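Local coordinates for protein cellulosomal scaffoldin (Bacteroides cellulosolvens, PDB 2XBT) that probably binds cellulose through this family 3b carbohydrate-binding module, one domain of the long scaffoldin of the bacterium's cellulosome, at residues T52-K57 with V117-W122. Numbering follows the deposited sequence.
Sequences TSDDDK and VAKADW
Lys57 and Lys119 cross obliquely, heading broadly the same way between the loop 52-57 and the end region of strand 110-119, and each ends at an aspartate of the other segment. Lys57 NZ meets Asp121 OD2 at 3.0 Å in a salt bridge whose hydrogen bond is weak, and the two side chains cross at about a right angle. Lys119 NZ forms a second salt bridge, its hydrogen bond likewise weak, 3.4 Å from Asp54 OD2, the carboxylate and the lysine coming from opposite directions; its stronger polar partner is the backbone O of Asn124. Between the two bridges the lysine stems brush past each other, CD of Lys57 lying 3.9 Å from CD of Lys119. Their ammonium groups consequently stand only 4.6 Å apart, NZ of Lys57 to NZ of Lys119, a repulsion that the two carboxylates probably offset. Both stems are stretched out beyond CG; in Lys57, CG anti to the carbonyl carbon (chi1 -90°) sends the stem past Lys119 to Asp121. An alanine in place of Lys57 would probably leave Asp121 OD2 without its charged mate and strip the methylene stem from beside Lys119. In the next shell, Asp121 OD1 is hydrogen-bonded to Thr123 OG1, which probably helps hold the carboxylate; the same OG1 also makes a weak bond with Lys57 NZ. On the loop 52-57, Asp54 OD1 turns back to its own backbone, accepting a weak bond from Lys57 N, while Ser53 OG takes Asp56 N at 2.8 Å in an ST motif within the bend. Asp56 OD1 in turn pairs with Lys87 of strand 85-93. At the surface of this beta-rich module, the contact thus joins the loop between strands 45-51 and 59-66 to the end region of strand 110-119, a strand paired antiparallel with 59-66 and 22-34.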
loop_
_atom_site.group_PDB
_atom_site.type_symbol
_atom_site.label_atom_id
_atom_site.label_comp_id
_atom_site.label_asym_id
_atom_site.label_seq_id
_atom_site.Cartn_x
_atom_site.Cartn_y
_atom_site.Cartn_z
ATOM N N THR A 52 10.662 -9.226 0.284
ATOM C CA THR A 52 12.003 -9.779 0.314
ATOM C C THR A 52 12.519 -9.857 -1.099
ATOM O O THR A 52 11.847 -10.384 -1.992
ATOM C CB THR A 52 12.017 -11.197 0.895
ATOM O OG1 THR A 52 11.677 -11.152 2.281
ATOM C CG2 THR A 52 13.405 -11.829 0.720
ATOM N N SER A 53 13.698 -9.306 -1.312
ATOM C CA SER A 53 14.274 -9.289 -2.639
ATOM C C SER A 53 15.125 -10.516 -2.875
ATOM O O SER A 53 16.209 -10.659 -2.308
ATOM C CB SER A 53 15.133 -8.054 -2.867
ATOM O OG SER A 53 15.681 -8.093 -4.174
ATOM N N ASP A 54 14.590 -11.400 -3.704
ATOM C CA ASP A 54 15.326 -12.488 -4.305
ATOM C C ASP A 54 16.833 -12.224 -4.318
ATOM O O ASP A 54 17.619 -12.957 -3.708
ATOM C CB ASP A 54 14.818 -12.648 -5.742
ATOM C CG ASP A 54 14.459 -11.307 -6.389
ATOM O OD1 ASP A 54 15.380 -10.540 -6.759
ATOM O OD2 ASP A 54 13.256 -11.014 -6.528
ATOM N N ASP A 55 17.222 -11.151 -5.001
ATOM C CA ASP A 55 18.609 -10.954 -5.380
ATOM C C ASP A 55 18.809 -9.605 -6.066
ATOM O O ASP A 55 19.619 -9.485 -6.988
ATOM C CB ASP A 55 18.996 -12.055 -6.355
ATOM C CG ASP A 55 17.941 -12.260 -7.428
ATOM O OD1 ASP A 55 17.847 -11.403 -8.335
ATOM O OD2 ASP A 55 17.197 -13.263 -7.353
ATOM N N ASP A 56 18.055 -8.600 -5.633
ATOM C CA ASP A 56 18.191 -7.254 -6.178
ATOM C C ASP A 56 17.922 -7.147 -7.688
ATOM O O ASP A 56 18.564 -6.358 -8.381
ATOM C CB ASP A 56 19.571 -6.674 -5.844
ATOM C CG ASP A 56 19.602 -5.970 -4.494
ATOM O OD1 ASP A 56 18.884 -6.407 -3.565
ATOM O OD2 ASP A 56 20.348 -4.973 -4.361
ATOM N N LYS A 57 16.978 -7.936 -8.196
ATOM C CA LYS A 57 16.529 -7.764 -9.573
ATOM C C LYS A 57 15.722 -6.477 -9.663
ATOM O O LYS A 57 15.047 -6.106 -8.706
ATOM C CB LYS A 57 15.668 -8.942 -10.015
ATOM C CG LYS A 57 16.452 -10.072 -10.644
ATOM C CD LYS A 57 15.547 -11.239 -10.972
ATOM C CE LYS A 57 16.331 -12.363 -11.631
ATOM N NZ LYS A 57 15.456 -13.502 -12.022
ATOM N N VAL A 117 3.492 -4.633 -9.026
ATOM C CA VAL A 117 4.944 -4.642 -9.086
ATOM C C VAL A 117 5.431 -5.903 -9.811
ATOM O O VAL A 117 5.008 -7.026 -9.500
ATOM C CB VAL A 117 5.573 -4.529 -7.703
ATOM C CG1 VAL A 117 7.081 -4.694 -7.793
ATOM C CG2 VAL A 117 5.221 -3.172 -7.096
ATOM N N ALA A 118 6.296 -5.697 -10.796
ATOM C CA ALA A 118 6.821 -6.790 -11.611
ATOM C C ALA A 118 8.309 -6.598 -11.909
ATOM O O ALA A 118 8.835 -5.493 -11.804
ATOM C CB ALA A 118 6.037 -6.908 -12.904
ATOM N N LYS A 119 8.985 -7.684 -12.268
ATOM C CA LYS A 119 10.370 -7.596 -12.714
ATOM C C LYS A 119 10.347 -7.356 -14.211
ATOM O O LYS A 119 9.291 -7.437 -14.829
ATOM C CB LYS A 119 11.107 -8.894 -12.404
ATOM C CG LYS A 119 10.895 -9.381 -10.994
ATOM C CD LYS A 119 11.749 -10.590 -10.693
ATOM C CE LYS A 119 11.283 -11.268 -9.419
ATOM N NZ LYS A 119 11.946 -12.583 -9.230
ATOM N N ALA A 120 11.491 -7.062 -14.813
ATOM C CA ALA A 120 11.507 -6.864 -16.263
ATOM C C ALA A 120 11.794 -8.159 -17.028
ATOM O O ALA A 120 11.406 -8.304 -18.188
ATOM C CB ALA A 120 12.503 -5.784 -16.649
ATOM N N ASP A 121 12.444 -9.106 -16.365
ATOM C CA ASP A 121 12.994 -10.269 -17.049
ATOM C C ASP A 121 12.046 -11.462 -17.222
ATOM O O ASP A 121 12.511 -12.590 -17.431
ATOM C CB ASP A 121 14.282 -10.717 -16.350
ATOM C CG ASP A 121 14.045 -11.194 -14.932
ATOM O OD1 ASP A 121 12.886 -11.132 -14.470
ATOM O OD2 ASP A 121 15.023 -11.626 -14.277
ATOM N N TRP A 122 10.737 -11.221 -17.148
ATOM C CA TRP A 122 9.742 -12.285 -17.331
ATOM C C TRP A 122 9.590 -13.175 -16.103
ATOM O O TRP A 122 8.743 -14.084 -16.096
ATOM C CB TRP A 122 10.115 -13.217 -18.497
ATOM C CG TRP A 122 9.972 -12.660 -19.872
ATOM C CD1 TRP A 122 10.961 -12.525 -20.808
ATOM C CD2 TRP A 122 8.769 -12.185 -20.487
ATOM N NE1 TRP A 122 10.446 -11.987 -21.964
ATOM C CE2 TRP A 122 9.102 -11.765 -21.791
ATOM C CE3 TRP A 122 7.442 -12.065 -20.059
ATOM C CZ2 TRP A 122 8.159 -11.236 -22.671
ATOM C CZ3 TRP A 122 6.507 -11.540 -20.931
ATOM C CH2 TRP A 122 6.870 -11.132 -22.223
#